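Local coordinates for protein acyl-CoA dehydrogenase (Bacillus anthracis, PDB 3OWA) that probably oxidises acyl-CoA thioesters at the alpha-beta carbon bond, passing the electrons to its bound flavin-adenine dinucleotide, at residues V464-A467 / K468-G471; A509-R512 / T513-A516; T532-F535 / C536-F540. One frame throughout, in Å; residues are numbered along the deposited sequence.

All three interactions are turns of helix in the C-terminal half of this FAD-binding enzyme, on the long helices 458-482, 490-520 and 526-554, and their side chains pack together. Interactions 1 and 2 lie about 18 Å apart between centres and meet where V464 CG2 touches V510 CG2 at 3.8 Å. Interaction 3, about 14 Å from each, touches both. F540 reaches interaction 1, its CZ 4.0 Å from I470 CD1. T532 OG1 lies 2.7 Å from T513 OG1, a probable hydrogen bond to interaction 2, and V510 CG2 also rests 3.9 Å from C536 SG. The FAD-lining residues between R294 and Y386 lie earlier in the chain than all three interactions.

Interaction 1: residues V464-A467 / K468-G471; sequences VNNA and KKIG
V464 and K468 run abreast up one flank of the helix, with V464 CG1 4.0 Å from CE of K468. CG1 of V464 stands anti to the backbone N (chi1 157°), which sets it against the aliphatic length of the lysine. K468 stays extended beyond CG and carries its ammonium group past the valine. Further round, I470 lies over the preceding turn: its CG1 comes within 3.2 Å of N466 O, the same oxygen that accepts the backbone N-H of I470 at 2.9 Å. K469 brings its CG to 3.5 Å from N465 O, while its CB is nearer N466 O.

Beneath these side chains is the regular i to i+4 bonding of an alpha-helix, here part of helix 458-482 in the C-terminal helical region of the acyl-CoA dehydrogenase fold. G471 N donates to A467 O at 2.9 Å, and K468 N to V464 O at 3.1 Å. The bond from K469 N to N465 O is longer, 3.3 Å, and weak.

Outside the helix, K468 NZ forms a salt bridge with E507 on helix 490-520 and a hydrogen bond with the backbone carbonyl of D20, so this lysine ties the helix both to its neighbour and to the N-terminal segment of the chain. The same neighbouring helix covers V464 through M506 and V510. I470 is packed against F540 and I543 of helix 526-554 and against L567 and L570 of helix 557-571.

Interaction 2: residues A509-R512 / T513-A516; sequences AVLR and TEKA
T513 reaches back one turn to A509, and the carbonyl oxygen there is gripped twice, in the way serine and threonine commonly bond within an alpha-helix. OG1 of T513 donates to A509 O at 2.8 Å while the backbone N of T513 donates to the same oxygen at 3.0 Å; the two donors arrive from opposite faces of the carbonyl plane. With OG1 beside the backbone N (chi1 -54°), the hydroxyl is swung back over the preceding turn.

This is the tightly packed side of helix 490-520, in the all-helical C-terminal part of the enzyme. T513 OG1 is also hydrogen-bonded to Y319 of helix 305-336, and its side chain touches K528 and V529 of helix 526-554. V510 packs on Q460 and K461 of helix 458-482, and its carbonyl oxygen takes the backbone N-H of E514, with E514 N 2.8 Å from V510 O. R512, extended from CG to NE, sends its buried guanidinium group to salt bridges with E31 and E322, which should hold its charge firmly in place.

Toward the partly exposed side, E514 and K515 make few side-chain contacts across the two segments and are held by partners beyond them. K515 bends at chi2 and chi3, and its NZ is held by a salt bridge to D32 and a hydrogen bond to the carbonyl of V27. E514 is extended and forms a salt bridge with K518 one turn further on through OE2. The E514 chain runs abreast of the buried L511, and its OE1 is 3.6 Å from L511 CD2.

Interaction 3: residues T532-F535 / C536-F540; sequences TEVF and CQEAF
From T532 to A539 the backbone keeps to alpha-helical i to i+4 bonding, with C536 N donating to T532 O at 2.9 Å and A539 N to F535 O at 2.8 Å, while the bond from E538 N to V534 O is long and weak. The turns belong to helix 526-554, one of the helices of the C-terminal bundle of the acyl-CoA dehydrogenase family.

F535 carries much of the side-chain contact. Its ring hangs alongside the following turn, and A539 CB sits over one face as a CH-pi contact, 4.1 Å from the ring centroid and 23° off the ring normal. The methyl lies toward the rim, where CE2 of F535 is 3.8 Å from A539 CB. With CG anti to the backbone N (chi1 174°), the ring is carried forward along the helix to the residue four places on. Helix 490-520 supplies further cover, for A505 and M506 touch F535 and M506 also touches A539.

C536 turns the other way. Its SG lies beside its own backbone N and leans back over the preceding turn, so that SG of C536 is 3.3 Å from T532 O and 4.2 Å from T532 CG2. The hydroxyl of T532 is hydrogen-bonded to the carbonyl of K528.

E538, partly exposed, follows the buried V534 along the same flank, and V534 packs on V578 of helix 578-592. A salt bridge from K582 of that helix takes E538 OE1; the other carboxylate oxygen, OE2 of E538, lies 3.7 Å from V534 O and 4.2 Å from V534 CG1.

Interaction 1: residues V464-A467 / K468-G471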
loop_
_atom_site.group_PDB
_atom_site.type_symbol
_atom_site.label_atom_id
_atom_site.label_comp_id
_atom_site.label_asym_id
_atom_site.label_seq_id
_atom_site.Cartn_x
_atom_site.Cartn_y
_atom_site.Cartn_z
ATOM N N VAL A 464 -21.660 -11.426 13.156
ATOM C CA VAL A 464 -21.150 -12.586 12.439
ATOM C C VAL A 464 -22.311 -13.351 11.773
ATOM O O VAL A 464 -22.255 -13.671 10.566
ATOM C CB VAL A 464 -20.313 -13.493 13.398
ATOM C CG1 VAL A 464 -20.249 -14.923 12.894
ATOM C CG2 VAL A 464 -18.908 -12.909 13.583
ATOM N N ASN A 465 -23.359 -13.621 12.560
ATOM C CA ASN A 465 -24.583 -14.249 12.046
ATOM C C ASN A 465 -25.223 -13.467 10.891
ATOM O O ASN A 465 -25.573 -14.042 9.849
ATOM C CB ASN A 465 -25.608 -14.477 13.170
ATOM C CG ASN A 465 -25.626 -15.909 13.661
ATOM O OD1 ASN A 465 -26.016 -16.823 12.923
ATOM N ND2 ASN A 465 -25.217 -16.123 14.921
ATOM N N ASN A 466 -25.354 -12.163 11.062
ATOM C CA ASN A 466 -25.961 -11.349 10.012
ATOM C C ASN A 466 -25.089 -11.233 8.762
ATOM O O ASN A 466 -25.610 -11.126 7.646
ATOM C CB ASN A 466 -26.359 -9.974 10.547
ATOM C CG ASN A 466 -27.656 -10.017 11.401
ATOM O OD1 ASN A 466 -28.234 -8.974 11.724
ATOM N ND2 ASN A 466 -28.101 -11.216 11.756
ATOM N N ALA A 467 -23.767 -11.265 8.959
ATOM C CA ALA A 467 -22.810 -11.240 7.843
ATOM C C ALA A 467 -22.999 -12.462 6.956
ATOM O O ALA A 467 -22.935 -12.350 5.723
ATOM C CB ALA A 467 -21.348 -11.155 8.348
ATOM N N LYS A 468 -23.244 -13.614 7.582
ATOM C CA LYS A 468 -23.494 -14.858 6.848
ATOM C C LYS A 468 -24.722 -14.748 5.956
ATOM O O LYS A 468 -24.678 -15.113 4.781
ATOM C CB LYS A 468 -23.652 -16.045 7.811
ATOM C CG LYS A 468 -22.348 -16.450 8.502
ATOM C CD LYS A 468 -22.497 -17.686 9.353
ATOM C CE LYS A 468 -21.283 -17.805 10.263
ATOM N NZ LYS A 468 -21.218 -19.118 10.916
ATOM N N LYS A 469 -25.808 -14.232 6.533
ATOM C CA LYS A 469 -27.054 -13.963 5.811
ATOM C C LYS A 469 -26.857 -12.988 4.642
ATOM O O LYS A 469 -27.397 -13.218 3.556
ATOM C CB LYS A 469 -28.110 -13.408 6.777
ATOM C CG LYS A 469 -28.456 -14.387 7.906
ATOM C CD LYS A 469 -29.407 -13.777 8.930
ATOM C CE LYS A 469 -29.678 -14.794 10.031
ATOM N NZ LYS A 469 -30.393 -14.164 11.165
ATOM N N ILE A 470 -26.093 -11.912 4.875
ATOM C CA ILE A 470 -25.825 -10.917 3.836
ATOM C C ILE A 470 -25.042 -11.551 2.673
ATOM O O ILE A 470 -25.396 -11.351 1.513
ATOM C CB ILE A 470 -25.091 -9.658 4.405
ATOM C CG1 ILE A 470 -25.997 -8.868 5.357
ATOM C CG2 ILE A 470 -24.629 -8.722 3.288
ATOM C CD1 ILE A 470 -25.219 -7.972 6.337
ATOM N N GLY A 471 -23.998 -12.321 2.984
ATOM C CA GLY A 471 -23.220 -13.017 1.960
ATOM C C GLY A 471 -24.087 -13.959 1.129
ATOM O O GLY A 471 -24.044 -13.948 -0.106
#

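Interaction 2: residues A509-R512 / T513-A516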
loop_
_atom_site.group_PDB
_atom_site.type_symbol
_atom_site.label_atom_id
_atom_site.label_comp_id
_atom_site.label_asym_id
_atom_site.label_seq_id
_atom_site.Cartn_x
_atom_site.Cartn_y
_atom_site.Cartn_z
ATOM N N ALA A 509 -11.991 -14.597 14.828
ATOM C CA ALA A 509 -11.692 -13.731 15.953
ATOM C C ALA A 509 -12.732 -13.909 17.086
ATOM O O ALA A 509 -12.357 -14.034 18.262
ATOM C CB ALA A 509 -11.585 -12.255 15.512
ATOM N N VAL A 510 -14.018 -13.943 16.732
ATOM C CA VAL A 510 -15.082 -14.088 17.748
ATOM C C VAL A 510 -14.947 -15.402 18.513
ATOM O O VAL A 510 -14.944 -15.417 19.747
ATOM C CB VAL A 510 -16.498 -13.977 17.150
ATOM C CG1 VAL A 510 -17.556 -14.337 18.207
ATOM C CG2 VAL A 510 -16.746 -12.569 16.661
ATOM N N LEU A 511 -14.803 -16.492 17.762
ATOM C CA LEU A 511 -14.795 -17.830 18.338
ATOM C C LEU A 511 -13.559 -18.049 19.164
ATOM O O LEU A 511 -13.637 -18.662 20.227
ATOM C CB LEU A 511 -14.943 -18.910 17.260
ATOM C CG LEU A 511 -16.327 -18.962 16.597
ATOM C CD1 LEU A 511 -16.359 -19.998 15.472
ATOM C CD2 LEU A 511 -17.414 -19.244 17.629
ATOM N N ARG A 512 -12.419 -17.528 18.697
ATOM C CA ARG A 512 -11.178 -17.643 19.469
ATOM C C ARG A 512 -11.278 -16.892 20.795
ATOM O O ARG A 512 -10.833 -17.395 21.843
ATOM C CB ARG A 512 -9.961 -17.151 18.666
ATOM C CG ARG A 512 -8.687 -17.127 19.476
ATOM C CD ARG A 512 -7.538 -16.602 18.663
ATOM N NE ARG A 512 -6.335 -16.589 19.471
ATOM C CZ ARG A 512 -5.187 -16.053 19.085
ATOM N NH1 ARG A 512 -5.087 -15.492 17.872
ATOM N NH2 ARG A 512 -4.140 -16.089 19.902
ATOM N N THR A 513 -11.860 -15.700 20.753
ATOM C CA THR A 513 -12.017 -14.901 21.959
ATOM C C THR A 513 -13.051 -15.589 22.913
ATOM O O THR A 513 -12.831 -15.695 24.116
ATOM C CB THR A 513 -12.408 -13.442 21.614
ATOM O OG1 THR A 513 -11.444 -12.883 20.685
ATOM C CG2 THR A 513 -12.505 -12.585 22.884
ATOM N N GLU A 514 -14.147 -16.069 22.341
ATOM C CA GLU A 514 -15.173 -16.790 23.083
ATOM C C GLU A 514 -14.575 -18.012 23.771
ATOM O O GLU A 514 -14.801 -18.238 24.973
ATOM C CB GLU A 514 -16.280 -17.215 22.123
ATOM C CG GLU A 514 -17.544 -17.712 22.810
ATOM C CD GLU A 514 -18.576 -18.269 21.822
ATOM O OE1 GLU A 514 -18.679 -17.731 20.685
ATOM O OE2 GLU A 514 -19.269 -19.257 22.189
ATOM N N LYS A 515 -13.789 -18.787 23.024
ATOM C CA LYS A 515 -13.105 -19.932 23.603
ATOM C C LYS A 515 -12.164 -19.553 24.756
ATOM O O LYS A 515 -12.146 -20.229 25.796
ATOM C CB LYS A 515 -12.380 -20.756 22.524
ATOM C CG LYS A 515 -11.344 -21.711 23.113
ATOM C CD LYS A 515 -11.493 -23.138 22.652
ATOM C CE LYS A 515 -11.426 -23.296 21.172
ATOM N NZ LYS A 515 -11.010 -24.704 20.884
ATOM N N ALA A 516 -11.409 -18.472 24.581
ATOM C CA ALA A 516 -10.491 -17.988 25.602
ATOM C C ALA A 516 -11.229 -17.632 26.890
ATOM O O ALA A 516 -10.794 -17.991 27.983
ATOM C CB ALA A 516 -9.728 -16.804 25.107
#

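Interaction 3: residues T532-F535 / C536-F540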
loop_
_atom_site.group_PDB
_atom_site.type_symbol
_atom_site.label_atom_id
_atom_site.label_comp_id
_atom_site.label_asym_id
_atom_site.label_seq_id
_atom_site.Cartn_x
_atom_site.Cartn_y
_atom_site.Cartn_z
ATOM N N THR A 532 -11.341 -7.895 18.971
ATOM C CA THR A 532 -12.560 -8.448 18.381
ATOM C C THR A 532 -13.647 -7.409 18.127
ATOM O O THR A 532 -14.216 -7.382 17.023
ATOM C CB THR A 532 -13.091 -9.625 19.236
ATOM O OG1 THR A 532 -12.069 -10.618 19.292
ATOM C CG2 THR A 532 -14.333 -10.253 18.611
ATOM N N GLU A 533 -13.923 -6.555 19.123
ATOM C CA GLU A 533 -14.918 -5.481 18.976
ATOM C C GLU A 533 -14.574 -4.522 17.846
ATOM O O GLU A 533 -15.414 -4.176 17.004
ATOM C CB GLU A 533 -15.029 -4.698 20.285
ATOM C CG GLU A 533 -15.794 -5.469 21.354
ATOM C CD GLU A 533 -15.670 -4.868 22.740
ATOM O OE1 GLU A 533 -14.721 -4.082 22.995
ATOM O OE2 GLU A 533 -16.540 -5.184 23.581
ATOM N N VAL A 534 -13.310 -4.119 17.838
ATOM C CA VAL A 534 -12.807 -3.122 16.923
ATOM C C VAL A 534 -12.741 -3.711 15.498
ATOM O O VAL A 534 -13.208 -3.080 14.552
ATOM C CB VAL A 534 -11.410 -2.637 17.436
ATOM C CG1 VAL A 534 -10.539 -2.170 16.322
ATOM C CG2 VAL A 534 -11.599 -1.552 18.538
ATOM N N PHE A 535 -12.201 -4.919 15.358
ATOM C CA PHE A 535 -12.079 -5.518 14.023
ATOM C C PHE A 535 -13.477 -5.797 13.434
ATOM O O PHE A 535 -13.738 -5.512 12.259
ATOM C CB PHE A 535 -11.238 -6.815 14.025
ATOM C CG PHE A 535 -11.229 -7.516 12.692
ATOM C CD1 PHE A 535 -10.384 -7.090 11.688
ATOM C CD2 PHE A 535 -12.124 -8.553 12.416
ATOM C CE1 PHE A 535 -10.391 -7.699 10.432
ATOM C CE2 PHE A 535 -12.157 -9.176 11.181
ATOM C CZ PHE A 535 -11.263 -8.763 10.181
ATOM N N CYS A 536 -14.346 -6.371 14.257
ATOM C CA CYS A 536 -15.700 -6.712 13.806
ATOM C C CYS A 536 -16.491 -5.517 13.306
ATOM O O CYS A 536 -17.098 -5.572 12.234
ATOM C CB CYS A 536 -16.467 -7.454 14.885
ATOM S SG CYS A 536 -16.009 -9.184 14.889
ATOM N N GLN A 537 -16.447 -4.428 14.065
ATOM C CA GLN A 537 -17.137 -3.225 13.672
ATOM C C GLN A 537 -16.693 -2.765 12.282
ATOM O O GLN A 537 -17.533 -2.502 11.401
ATOM C CB GLN A 537 -16.925 -2.115 14.699
ATOM C CG GLN A 537 -17.586 -0.838 14.284
ATOM C CD GLN A 537 -18.129 -0.039 15.458
ATOM O OE1 GLN A 537 -18.980 -0.515 16.214
ATOM N NE2 GLN A 537 -17.634 1.182 15.611
ATOM N N GLU A 538 -15.377 -2.661 12.089
ATOM C CA GLU A 538 -14.864 -2.191 10.796
ATOM C C GLU A 538 -15.027 -3.170 9.636
ATOM O O GLU A 538 -15.358 -2.753 8.531
ATOM C CB GLU A 538 -13.413 -1.706 10.916
ATOM C CG GLU A 538 -13.323 -0.281 11.544
ATOM C CD GLU A 538 -12.019 -0.022 12.331
ATOM O OE1 GLU A 538 -11.863 1.071 12.937
ATOM O OE2 GLU A 538 -11.154 -0.925 12.370
ATOM N N ALA A 539 -14.807 -4.459 9.885
ATOM C CA ALA A 539 -14.998 -5.495 8.856
ATOM C C ALA A 539 -16.477 -5.609 8.449
ATOM O O ALA A 539 -16.790 -5.841 7.282
ATOM C CB ALA A 539 -14.505 -6.834 9.350
ATOM N N PHE A 540 -17.371 -5.468 9.425
ATOM C CA PHE A 540 -18.814 -5.498 9.142
ATOM C C PHE A 540 -19.273 -4.299 8.315
ATOM O O PHE A 540 -20.080 -4.451 7.399
ATOM C CB PHE A 540 -19.620 -5.563 10.432
ATOM C CG PHE A 540 -21.073 -5.875 10.207
ATOM C CD1 PHE A 540 -21.479 -7.184 9.929
ATOM C CD2 PHE A 540 -22.028 -4.864 10.255
ATOM C CE1 PHE A 540 -22.839 -7.490 9.730
ATOM C CE2 PHE A 540 -23.397 -5.156 10.047
ATOM C CZ PHE A 540 -23.798 -6.463 9.791
#